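Local coordinates for protein LbpB B-lobe (Moraxella bovis, PDB 3UAQ) that probably captures host lactoferrin at the bacterial surface, as a lipoprotein related to transferrin-binding protein B, at residues G205-D209 against F221-V225; T252-Q257 against Y267-Y271; I111-D115 against A230-G234; I61-N65 against D214-A218. One frame throughout, in Å; residues are numbered along the deposited sequence.

In the fold
All four contacts involve the barrel region, and three of them use the long excursion between strands 170-184 and 236-243. Contact 1 folds that excursion back on itself, while contacts 3 and 4 tie it to 111-115 and 61-65 of the handle region. Contact 2 comes last along the chain, in the hairpin of strands 248-257 and 266-278. Contact 1 is nested within the span closed by contact 3 and alternates in sequence with contact 4. Its centre lies about 14 Å from each of the other three centres, and it touches them all; contacts 2 and 4, with centres about 22 Å apart, do not meet. The excursion thus links handle and barrel within one lobe.

Contact 1: G205-D209 against F221-V225; sequences GYKMD and FAEQV
Lys-207 and Gln-224, and likewise Asp-209 and Ala-222, are joined through their backbones. Gln-224 N gives its hydrogen to Lys-207 O at 2.8 Å, and Asp-209 N reaches Ala-222 O at 2.9 Å. They flank Met-208 and Glu-223, whose CA atoms come within 4.5 Å of each other. This is a single beta-type bridge between two irregular segments of the long excursion linking barrel strands 170-184 and 236-243, and the chains run at 112° to each other rather than pairing as a hairpin.

Among the side chains, the polar link is Gln-224 NE2 to Asp-209 OD1, 3.0 Å long and nearly straight. The oxygen lies in the plane of the amide, yet the amide nitrogen approaches from above the carboxylate, the two planes being 78° apart. Asp-209 OD2 is paired with Arg-232 in a salt bridge.

Apolar contact centres on Met-208. Its chain bends at chi2 (-76°), bringing SD within 3.9 Å of Ala-222 CB and laying CE against the CB and CG of Glu-223. Beyond that methyl, the Glu-223 carboxylate divides its oxygens between Arg-270 and His-236.

Contact 2: T252-Q257 against Y267-Y271; sequences TLSTKQ and YVDRY
One face of the Tyr-267 ring receives Lys-256 CB in a CH-pi contact, the carbon 3.8 Å from the ring centroid and displaced toward the rim. Near the ring plane, at the edge, stands Ser-254 CB, 4.1 Å from Tyr-267 CD2. The lysine chain then runs past the phenol, its CE 3.6 Å from Tyr-267 OH. The other planar group, the guanidinium of Arg-270, is approached obliquely: Arg-270 NE makes a weak bond to Thr-255 OG1, aided by the bend of the arginine at chi2 (-74°). Its NH2 turns instead to a salt bridge with Glu-223, and the amide plane of Gln-257 stands 76° from the guanidinium.

These side chains decorate an antiparallel hairpin of the barrel, formed by strands 248-257 and 266-278. Thr-255 and Val-268 are a hydrogen-bonded pair, each nitrogen donating to the other's oxygen at 2.9 Å. Farther along, a classic beta bulge sets both Arg-270 and Tyr-271 opposite Leu-253. Leu-253 O accepts from both their nitrogens, Arg-270 N at 2.9 Å and Tyr-271 N at 3.2 Å. Leu-253 N returns a bond to Tyr-271 O.

On the sheet face of Ser-254 and Lys-256, Asp-269 OD1 comes within 3.3 Å of Ser-254 CB. Thr-252 CG2 packs on the carboxylate carbon of Asp-269. The opposite face carries Leu-253, Thr-255, Val-268 and Tyr-271; there Leu-253 CD1 meets Tyr-271 CB, and Trp-177 of strand 170-184 touches Leu-253 and Thr-255.

Contact 3: I111-D115 against A230-G234; sequences IYQSD and APRQG
Two hydrogen bonds join Asp-115 to the amide of Gln-233, using both ends of the amide. Asp-115 N donates to Gln-233 OE1 at 3.0 Å, while Gln-233 NE2 donates to Asp-115 OD1 at 3.2 Å. One aspartate therefore engages the amide through its backbone as well as its side chain, a double grip that would restrain rotation of the amide. The carboxylate stands almost perpendicular to it, at 87°, and OD1 is met from above the carboxylate plane. The glutamine chain, extended beyond CG (chi2 -170°), carries the amide across the gap between backbones whose CA atoms remain 7.5 Å apart at Ser-114 and Gln-233.

Apolar contact is left to Tyr-112 and Pro-231. Pro-231 CD sits over one face of the aromatic ring, offset toward the rim, while Pro-231 CG makes the nearest approach, 3.6 Å from Tyr-112 CD1; the side chains cross at about a right angle.

In the fold, this surface contact bridges the handle region and the barrel's long excursion. Strand 112-113 pairs with strand 121-128, whose Trp-125 and Phe-127 also touch Pro-231; Ile-111 and Gln-113 meet helix 95-105, and segment 230-234 leads into strand 236-243.

Contact 4: I61-N65 against D214-A218; sequences IPKRN and DEVGA
Val-216 and Pro-62 meet loosely, Val-216 CG1 standing 4.3 Å from Pro-62 CB. That methyl, held anti to the backbone N (chi1 -163°), is closer to the backbone of 61-65, at 3.6 Å from Lys-63 O. Arg-64 answers from the other segment: its CB and CG lie in front of the Glu-215 carbonyl oxygen, with Arg-64 CG 3.6 Å from Glu-215 O, before the chain bends at chi2 and chi3. Asn-65 directs its side chain toward Asp-214, placing ND2 3.1 Å from Asp-214 O, but at an angle too poor for a hydrogen bond.

The backbones supply the polar ties. Gly-217 N donates to Pro-62 O at 3.2 Å, and a weak hydrogen bond runs from Asn-65 N to Glu-215 O. Between them Arg-64 and Val-216 form a single bridge, their CA atoms 4.8 Å apart. Gly-217 CA adds a CA-H...O contact to Pro-62 O, at 3.4 Å.

Here the handle region's loop between strands 57-60 and 68-69 meets the barrel region's excursion. Strand 146-159 touches Arg-64 and Val-216, whereas Asn-65 packs on strands 79-80 and 170-184, as does the poorly ordered side chain of Lys-63; Ala-218 is hydrogen-bonded to Thr-181 of strand 170-184.

Contact 1: G205-D209 against F221-V225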
loop_
_atom_site.group_PDB
_atom_site.type_symbol
_atom_site.label_atom_id
_atom_site.label_comp_id
_atom_site.label_asym_id
_atom_site.label_seq_id
_atom_site.Cartn_x
_atom_site.Cartn_y
_atom_site.Cartn_z
ATOM N N GLY A 205 8.937 -28.008 7.851
ATOM C CA GLY A 205 8.447 -29.117 7.059
ATOM C C GLY A 205 7.413 -28.578 6.100
ATOM O O GLY A 205 7.246 -29.092 4.994
ATOM N N TYR A 206 6.738 -27.513 6.521
ATOM C CA TYR A 206 5.690 -26.898 5.717
ATOM C C TYR A 206 6.181 -25.682 4.940
ATOM O O TYR A 206 5.394 -25.031 4.246
ATOM C CB TYR A 206 4.510 -26.502 6.603
ATOM C CG TYR A 206 3.658 -27.679 7.048
ATOM C CD1 TYR A 206 3.902 -28.325 8.253
ATOM C CD2 TYR A 206 2.608 -28.138 6.263
ATOM C CE1 TYR A 206 3.124 -29.398 8.666
ATOM C CE2 TYR A 206 1.825 -29.209 6.666
ATOM C CZ TYR A 206 2.084 -29.838 7.869
ATOM O OH TYR A 206 1.303 -30.907 8.272
ATOM N N LYS A 207 7.478 -25.389 5.052
ATOM C CA LYS A 207 8.074 -24.193 4.437
ATOM C C LYS A 207 7.400 -22.912 4.938
ATOM O O LYS A 207 7.251 -21.940 4.189
ATOM C CB LYS A 207 8.019 -24.252 2.906
ATOM C CG LYS A 207 8.481 -25.573 2.296
ATOM C CD LYS A 207 9.835 -26.004 2.833
ATOM C CE LYS A 207 10.134 -27.460 2.486
ATOM N NZ LYS A 207 11.288 -28.008 3.259
ATOM N N MET A 208 6.994 -22.929 6.206
ATOM C CA MET A 208 6.413 -21.760 6.855
ATOM C C MET A 208 7.396 -21.205 7.874
ATOM O O MET A 208 8.261 -21.926 8.370
ATOM C CB MET A 208 5.101 -22.129 7.555
ATOM C CG MET A 208 3.933 -22.386 6.610
ATOM S SD MET A 208 3.235 -20.854 5.945
ATOM C CE MET A 208 2.182 -21.494 4.656
ATOM N N ASP A 209 7.274 -19.921 8.182
ATOM C CA ASP A 209 8.060 -19.362 9.269
ATOM C C ASP A 209 7.669 -20.069 10.555
ATOM O O ASP A 209 6.568 -20.613 10.654
ATOM C CB ASP A 209 7.831 -17.856 9.391
ATOM C CG ASP A 209 8.457 -17.083 8.250
ATOM O OD1 ASP A 209 9.705 -17.033 8.176
ATOM O OD2 ASP A 209 7.698 -16.521 7.435
ATOM N N PHE A 221 1.684 -15.049 3.581
ATOM C CA PHE A 221 2.838 -14.203 3.877
ATOM C C PHE A 221 3.901 -14.904 4.730
ATOM O O PHE A 221 5.019 -14.397 4.873
ATOM C CB PHE A 221 2.396 -12.899 4.556
ATOM C CG PHE A 221 1.799 -13.095 5.928
ATOM C CD1 PHE A 221 0.425 -13.033 6.122
ATOM C CD2 PHE A 221 2.614 -13.340 7.026
ATOM C CE1 PHE A 221 -0.120 -13.209 7.381
ATOM C CE2 PHE A 221 2.071 -13.519 8.291
ATOM C CZ PHE A 221 0.704 -13.452 8.467
ATOM N N ALA A 222 3.552 -16.053 5.304
ATOM C CA ALA A 222 4.488 -16.789 6.151
ATOM C C ALA A 222 5.143 -17.940 5.396
ATOM O O ALA A 222 6.037 -18.612 5.920
ATOM C CB ALA A 222 3.796 -17.295 7.410
ATOM N N GLU A 223 4.697 -18.174 4.166
ATOM C CA GLU A 223 5.299 -19.220 3.348
ATOM C C GLU A 223 6.606 -18.709 2.750
ATOM O O GLU A 223 6.654 -17.637 2.143
ATOM C CB GLU A 223 4.334 -19.710 2.270
ATOM C CG GLU A 223 4.657 -21.111 1.785
ATOM C CD GLU A 223 3.502 -21.769 1.054
ATOM O OE1 GLU A 223 2.494 -21.083 0.764
ATOM O OE2 GLU A 223 3.607 -22.981 0.770
ATOM N N GLN A 224 7.666 -19.484 2.936
ATOM C CA GLN A 224 9.020 -18.997 2.699
ATOM C C GLN A 224 9.519 -19.097 1.254
ATOM O O GLN A 224 9.573 -20.178 0.663
ATOM C CB GLN A 224 10.003 -19.715 3.631
ATOM C CG GLN A 224 9.641 -19.626 5.117
ATOM C CD GLN A 224 10.700 -20.238 6.011
ATOM O OE1 GLN A 224 11.302 -21.269 5.673
ATOM N NE2 GLN A 224 10.940 -19.603 7.159
ATOM N N VAL A 225 9.890 -17.948 0.701
ATOM C CA VAL A 225 10.698 -17.902 -0.501
ATOM C C VAL A 225 11.991 -17.203 -0.116
ATOM O O VAL A 225 12.029 -16.442 0.856
ATOM C CB VAL A 225 10.007 -17.129 -1.640
ATOM C CG1 VAL A 225 10.673 -17.455 -2.973
ATOM C CG2 VAL A 225 8.538 -17.488 -1.697
#

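Contact 2: T252-Q257 against Y267-Y271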
loop_
_atom_site.group_PDB
_atom_site.type_symbol
_atom_site.label_atom_id
_atom_site.label_comp_id
_atom_site.label_asym_id
_atom_site.label_seq_id
_atom_site.Cartn_x
_atom_site.Cartn_y
_atom_site.Cartn_z
ATOM N N THR A 252 -6.543 -21.792 -11.731
ATOM C CA THR A 252 -5.560 -22.492 -10.927
ATOM C C THR A 252 -4.819 -21.527 -10.007
ATOM O O THR A 252 -4.451 -20.423 -10.416
ATOM C CB THR A 252 -4.553 -23.219 -11.828
ATOM O OG1 THR A 252 -5.264 -24.015 -12.787
ATOM C CG2 THR A 252 -3.611 -24.106 -11.008
ATOM N N LEU A 253 -4.615 -21.950 -8.762
ATOM C CA LEU A 253 -3.833 -21.182 -7.798
ATOM C C LEU A 253 -2.563 -21.957 -7.478
ATOM O O LEU A 253 -2.624 -23.119 -7.073
ATOM C CB LEU A 253 -4.621 -20.963 -6.511
ATOM C CG LEU A 253 -6.131 -20.822 -6.662
ATOM C CD1 LEU A 253 -6.821 -20.873 -5.299
ATOM C CD2 LEU A 253 -6.475 -19.541 -7.404
ATOM N N SER A 254 -1.415 -21.316 -7.665
ATOM C CA SER A 254 -0.134 -21.974 -7.453
ATOM C C SER A 254 0.732 -21.169 -6.500
ATOM O O SER A 254 0.415 -20.024 -6.171
ATOM C CB SER A 254 0.592 -22.188 -8.785
ATOM O OG SER A 254 -0.010 -21.437 -9.828
ATOM N N THR A 255 1.823 -21.775 -6.052
ATOM C CA THR A 255 2.738 -21.103 -5.143
ATOM C C THR A 255 4.141 -21.079 -5.722
ATOM O O THR A 255 4.632 -22.089 -6.242
ATOM C CB THR A 255 2.782 -21.788 -3.770
ATOM O OG1 THR A 255 1.459 -21.856 -3.223
ATOM C CG2 THR A 255 3.694 -21.012 -2.813
ATOM N N LYS A 256 4.776 -19.915 -5.640
ATOM C CA LYS A 256 6.177 -19.786 -6.012
ATOM C C LYS A 256 7.075 -20.339 -4.911
ATOM O O LYS A 256 7.064 -19.849 -3.782
ATOM C CB LYS A 256 6.536 -18.320 -6.289
ATOM C CG LYS A 256 7.964 -17.956 -5.904
ATOM C CD LYS A 256 8.420 -16.650 -6.551
ATOM C CE LYS A 256 7.406 -15.545 -6.365
ATOM N NZ LYS A 256 8.054 -14.200 -6.347
ATOM N N GLN A 257 7.824 -21.385 -5.244
ATOM C CA GLN A 257 8.925 -21.864 -4.429
ATOM C C GLN A 257 10.236 -21.422 -5.068
ATOM O O GLN A 257 10.368 -21.403 -6.297
ATOM C CB GLN A 257 8.916 -23.389 -4.334
ATOM C CG GLN A 257 7.565 -24.033 -4.543
ATOM C CD GLN A 257 7.096 -24.801 -3.326
ATOM O OE1 GLN A 257 5.976 -24.612 -2.861
ATOM N NE2 GLN A 257 7.955 -25.661 -2.794
ATOM N N TYR A 267 6.890 -22.957 -9.747
ATOM C CA TYR A 267 5.516 -22.864 -9.264
ATOM C C TYR A 267 4.862 -24.230 -9.089
ATOM O O TYR A 267 4.956 -25.095 -9.966
ATOM C CB TYR A 267 4.681 -21.977 -10.189
ATOM C CG TYR A 267 4.857 -20.496 -9.922
ATOM C CD1 TYR A 267 5.919 -19.789 -10.470
ATOM C CD2 TYR A 267 3.962 -19.808 -9.116
ATOM C CE1 TYR A 267 6.079 -18.438 -10.228
ATOM C CE2 TYR A 267 4.114 -18.459 -8.870
ATOM C CZ TYR A 267 5.173 -17.776 -9.429
ATOM O OH TYR A 267 5.330 -16.426 -9.184
ATOM N N VAL A 268 4.215 -24.422 -7.942
ATOM C CA VAL A 268 3.499 -25.665 -7.676
ATOM C C VAL A 268 1.999 -25.409 -7.561
ATOM O O VAL A 268 1.567 -24.568 -6.771
ATOM C CB VAL A 268 4.007 -26.341 -6.398
ATOM C CG1 VAL A 268 4.340 -25.295 -5.353
ATOM C CG2 VAL A 268 2.971 -27.318 -5.876
ATOM N N ASP A 269 1.212 -26.128 -8.358
ATOM C CA ASP A 269 -0.239 -25.961 -8.332
ATOM C C ASP A 269 -0.830 -26.545 -7.047
ATOM O O ASP A 269 -0.592 -27.709 -6.708
ATOM C CB ASP A 269 -0.890 -26.586 -9.571
ATOM C CG ASP A 269 -0.482 -25.888 -10.858
ATOM O OD1 ASP A 269 0.054 -24.762 -10.776
ATOM O OD2 ASP A 269 -0.698 -26.461 -11.950
ATOM N N ARG A 270 -1.589 -25.722 -6.330
ATOM C CA ARG A 270 -2.227 -26.140 -5.088
ATOM C C ARG A 270 -3.690 -26.479 -5.320
ATOM O O ARG A 270 -4.188 -27.494 -4.833
ATOM C CB ARG A 270 -2.130 -25.032 -4.042
ATOM C CG ARG A 270 -0.709 -24.618 -3.690
ATOM C CD ARG A 270 -0.017 -25.658 -2.820
ATOM N NE ARG A 270 1.128 -25.092 -2.106
ATOM C CZ ARG A 270 2.154 -25.806 -1.651
ATOM N NH1 ARG A 270 2.185 -27.120 -1.836
ATOM N NH2 ARG A 270 3.152 -25.205 -1.016
ATOM N N TYR A 271 -4.374 -25.621 -6.070
ATOM C CA TYR A 271 -5.813 -25.749 -6.277
ATOM C C TYR A 271 -6.232 -25.439 -7.708
ATOM O O TYR A 271 -5.827 -24.423 -8.285
ATOM C CB TYR A 271 -6.576 -24.803 -5.337
ATOM C CG TYR A 271 -6.488 -25.166 -3.870
ATOM C CD1 TYR A 271 -5.562 -24.553 -3.035
ATOM C CD2 TYR A 271 -7.336 -26.119 -3.318
ATOM C CE1 TYR A 271 -5.481 -24.879 -1.687
ATOM C CE2 TYR A 271 -7.259 -26.452 -1.976
ATOM C CZ TYR A 271 -6.331 -25.831 -1.164
ATOM O OH TYR A 271 -6.259 -26.168 0.173
#

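Contact 3: I111-D115 against A230-G234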
loop_
_atom_site.group_PDB
_atom_site.type_symbol
_atom_site.label_atom_id
_atom_site.label_comp_id
_atom_site.label_asym_id
_atom_site.label_seq_id
_atom_site.Cartn_x
_atom_site.Cartn_y
_atom_site.Cartn_z
ATOM N N ILE A 111 1.137 -2.125 11.771
ATOM C CA ILE A 111 0.174 -2.919 11.007
ATOM C C ILE A 111 0.671 -3.256 9.602
ATOM O O ILE A 111 1.046 -2.363 8.835
ATOM C CB ILE A 111 -1.181 -2.188 10.899
ATOM C CG1 ILE A 111 -1.895 -2.200 12.257
ATOM C CG2 ILE A 111 -2.049 -2.827 9.832
ATOM C CD1 ILE A 111 -2.832 -1.035 12.478
ATOM N N TYR A 112 0.670 -4.545 9.268
ATOM C CA TYR A 112 1.039 -4.984 7.927
ATOM C C TYR A 112 -0.196 -5.452 7.169
ATOM O O TYR A 112 -1.083 -6.101 7.734
ATOM C CB TYR A 112 2.075 -6.106 7.982
ATOM C CG TYR A 112 3.335 -5.730 8.724
ATOM C CD1 TYR A 112 4.435 -5.215 8.050
ATOM C CD2 TYR A 112 3.427 -5.891 10.102
ATOM C CE1 TYR A 112 5.599 -4.865 8.734
ATOM C CE2 TYR A 112 4.586 -5.545 10.793
ATOM C CZ TYR A 112 5.666 -5.031 10.104
ATOM O OH TYR A 112 6.813 -4.686 10.787
ATOM N N GLN A 113 -0.245 -5.129 5.884
ATOM C CA GLN A 113 -1.413 -5.441 5.079
ATOM C C GLN A 113 -1.034 -5.630 3.619
ATOM O O GLN A 113 0.031 -5.186 3.178
ATOM C CB GLN A 113 -2.447 -4.324 5.209
ATOM C CG GLN A 113 -1.855 -2.923 5.067
ATOM C CD GLN A 113 -2.896 -1.830 5.203
ATOM O OE1 GLN A 113 -3.885 -1.801 4.464
ATOM N NE2 GLN A 113 -2.681 -0.920 6.152
ATOM N N SER A 114 -1.920 -6.287 2.875
ATOM C CA SER A 114 -1.676 -6.587 1.471
ATOM C C SER A 114 -1.661 -5.320 0.626
ATOM O O SER A 114 -2.314 -4.334 0.966
ATOM C CB SER A 114 -2.731 -7.566 0.954
ATOM O OG SER A 114 -2.474 -8.884 1.413
ATOM N N ASP A 115 -0.905 -5.350 -0.469
ATOM C CA ASP A 115 -0.837 -4.219 -1.394
ATOM C C ASP A 115 -2.126 -4.079 -2.198
ATOM O O ASP A 115 -2.669 -5.070 -2.688
ATOM C CB ASP A 115 0.368 -4.362 -2.328
ATOM C CG ASP A 115 1.673 -3.968 -1.660
ATOM O OD1 ASP A 115 1.714 -3.922 -0.411
ATOM O OD2 ASP A 115 2.657 -3.704 -2.386
ATOM N N ALA A 230 9.764 -11.140 6.610
ATOM C CA ALA A 230 8.581 -10.469 7.127
ATOM C C ALA A 230 7.303 -11.108 6.614
ATOM O O ALA A 230 7.284 -12.308 6.326
ATOM C CB ALA A 230 8.628 -8.982 6.759
ATOM N N PRO A 231 6.216 -10.314 6.544
ATOM C CA PRO A 231 5.080 -10.687 5.697
ATOM C C PRO A 231 5.494 -10.576 4.230
ATOM O O PRO A 231 5.916 -9.501 3.784
ATOM C CB PRO A 231 4.017 -9.623 6.038
ATOM C CG PRO A 231 4.768 -8.515 6.711
ATOM C CD PRO A 231 5.874 -9.196 7.441
ATOM N N ARG A 232 5.394 -11.681 3.498
ATOM C CA ARG A 232 5.812 -11.720 2.103
ATOM C C ARG A 232 4.624 -11.546 1.153
ATOM O O ARG A 232 3.469 -11.767 1.535
ATOM C CB ARG A 232 6.512 -13.048 1.811
ATOM C CG ARG A 232 7.635 -13.392 2.781
ATOM C CD ARG A 232 8.147 -14.799 2.525
ATOM N NE ARG A 232 9.307 -15.117 3.350
ATOM C CZ ARG A 232 9.229 -15.554 4.601
ATOM N NH1 ARG A 232 8.042 -15.713 5.170
ATOM N NH2 ARG A 232 10.335 -15.822 5.287
ATOM N N GLN A 233 4.909 -11.167 -0.091
ATOM C CA GLN A 233 3.846 -10.966 -1.073
ATOM C C GLN A 233 4.268 -11.388 -2.473
ATOM O O GLN A 233 5.455 -11.378 -2.801
ATOM C CB GLN A 233 3.396 -9.499 -1.095
ATOM C CG GLN A 233 2.578 -9.064 0.110
ATOM C CD GLN A 233 1.969 -7.684 -0.079
ATOM O OE1 GLN A 233 1.230 -7.444 -1.036
ATOM N NE2 GLN A 233 2.280 -6.767 0.834
ATOM N N GLY A 234 3.290 -11.749 -3.298
ATOM C CA GLY A 234 3.548 -12.042 -4.698
ATOM C C GLY A 234 4.097 -13.432 -4.949
ATOM O O GLY A 234 4.603 -13.712 -6.037
#

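Contact 4: I61-N65 against D214-A218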
loop_
_atom_site.group_PDB
_atom_site.type_symbol
_atom_site.label_atom_id
_atom_site.label_comp_id
_atom_site.label_asym_id
_atom_site.label_seq_id
_atom_site.Cartn_x
_atom_site.Cartn_y
_atom_site.Cartn_z
ATOM N N ILE A 61 -10.478 -14.653 10.506
ATOM C CA ILE A 61 -9.483 -14.400 11.537
ATOM C C ILE A 61 -8.537 -15.600 11.681
ATOM O O ILE A 61 -8.938 -16.734 11.440
ATOM C CB ILE A 61 -10.209 -14.088 12.854
ATOM C CG1 ILE A 61 -11.725 -14.168 12.624
ATOM C CG2 ILE A 61 -9.844 -12.706 13.346
ATOM C CD1 ILE A 61 -12.591 -13.889 13.853
ATOM N N PRO A 62 -7.279 -15.357 12.087
ATOM C CA PRO A 62 -6.188 -16.317 11.874
ATOM C C PRO A 62 -6.082 -17.418 12.943
ATOM O O PRO A 62 -5.292 -18.348 12.772
ATOM C CB PRO A 62 -4.948 -15.418 11.908
ATOM C CG PRO A 62 -5.317 -14.378 12.935
ATOM C CD PRO A 62 -6.826 -14.199 12.875
ATOM N N LYS A 63 -6.838 -17.308 14.029
ATOM C CA LYS A 63 -6.884 -18.378 15.030
ATOM C C LYS A 63 -5.578 -18.584 15.798
ATOM O O LYS A 63 -4.491 -18.333 15.271
ATOM C CB LYS A 63 -7.281 -19.698 14.374
ATOM C CG LYS A 63 -8.680 -19.713 13.807
ATOM C CD LYS A 63 -8.702 -20.486 12.512
ATOM C CE LYS A 63 -7.727 -19.873 11.525
ATOM N NZ LYS A 63 -7.321 -20.837 10.474
ATOM N N ARG A 64 -5.695 -19.053 17.041
ATOM C CA ARG A 64 -4.521 -19.363 17.855
ATOM C C ARG A 64 -4.723 -20.559 18.793
ATOM O O ARG A 64 -5.851 -21.009 19.003
ATOM C CB ARG A 64 -4.059 -18.118 18.613
ATOM C CG ARG A 64 -3.231 -17.165 17.754
ATOM C CD ARG A 64 -3.943 -15.851 17.479
ATOM N NE ARG A 64 -3.283 -14.726 18.140
ATOM C CZ ARG A 64 -3.687 -14.186 19.287
ATOM N NH1 ARG A 64 -4.757 -14.663 19.907
ATOM N NH2 ARG A 64 -3.021 -13.167 19.816
ATOM N N ASN A 65 -3.622 -21.069 19.338
ATOM C CA ASN A 65 -3.616 -22.330 20.076
ATOM C C ASN A 65 -3.639 -22.120 21.592
ATOM O O ASN A 65 -4.512 -21.430 22.131
ATOM C CB ASN A 65 -2.372 -23.144 19.693
ATOM C CG ASN A 65 -2.665 -24.630 19.510
ATOM O OD1 ASN A 65 -3.780 -25.014 19.170
ATOM N ND2 ASN A 65 -1.648 -25.471 19.725
ATOM N N ASP A 214 1.139 -24.239 13.900
ATOM C CA ASP A 214 0.988 -24.914 15.190
ATOM C C ASP A 214 0.614 -23.958 16.338
ATOM O O ASP A 214 -0.005 -24.366 17.326
ATOM C CB ASP A 214 2.276 -25.666 15.540
ATOM C CG ASP A 214 3.523 -24.864 15.215
ATOM O OD1 ASP A 214 3.390 -23.693 14.793
ATOM O OD2 ASP A 214 4.641 -25.400 15.380
ATOM N N GLU A 215 0.998 -22.694 16.211
ATOM C CA GLU A 215 0.643 -21.691 17.210
ATOM C C GLU A 215 -0.292 -20.625 16.622
ATOM O O GLU A 215 -1.198 -20.136 17.300
ATOM C CB GLU A 215 1.901 -21.047 17.794
ATOM C CG GLU A 215 2.854 -22.051 18.417
ATOM C CD GLU A 215 4.155 -21.417 18.872
ATOM O OE1 GLU A 215 4.396 -20.238 18.539
ATOM O OE2 GLU A 215 4.941 -22.100 19.562
ATOM N N VAL A 216 -0.054 -20.258 15.365
ATOM C CA VAL A 216 -0.990 -19.428 14.616
ATOM C C VAL A 216 -1.350 -20.167 13.336
ATOM O O VAL A 216 -0.564 -20.985 12.857
ATOM C CB VAL A 216 -0.384 -18.065 14.253
ATOM C CG1 VAL A 216 -1.479 -17.086 13.864
ATOM C CG2 VAL A 216 0.417 -17.512 15.419
ATOM N N GLY A 217 -2.530 -19.897 12.787
ATOM C CA GLY A 217 -2.881 -20.450 11.493
ATOM C C GLY A 217 -1.869 -20.027 10.440
ATOM O O GLY A 217 -1.562 -18.836 10.306
ATOM N N ALA A 218 -1.349 -20.990 9.685
ATOM C CA ALA A 218 -0.347 -20.685 8.664
ATOM C C ALA A 218 -0.925 -19.803 7.554
ATOM O O ALA A 218 -2.119 -19.874 7.249
ATOM C CB ALA A 218 0.232 -21.969 8.081
#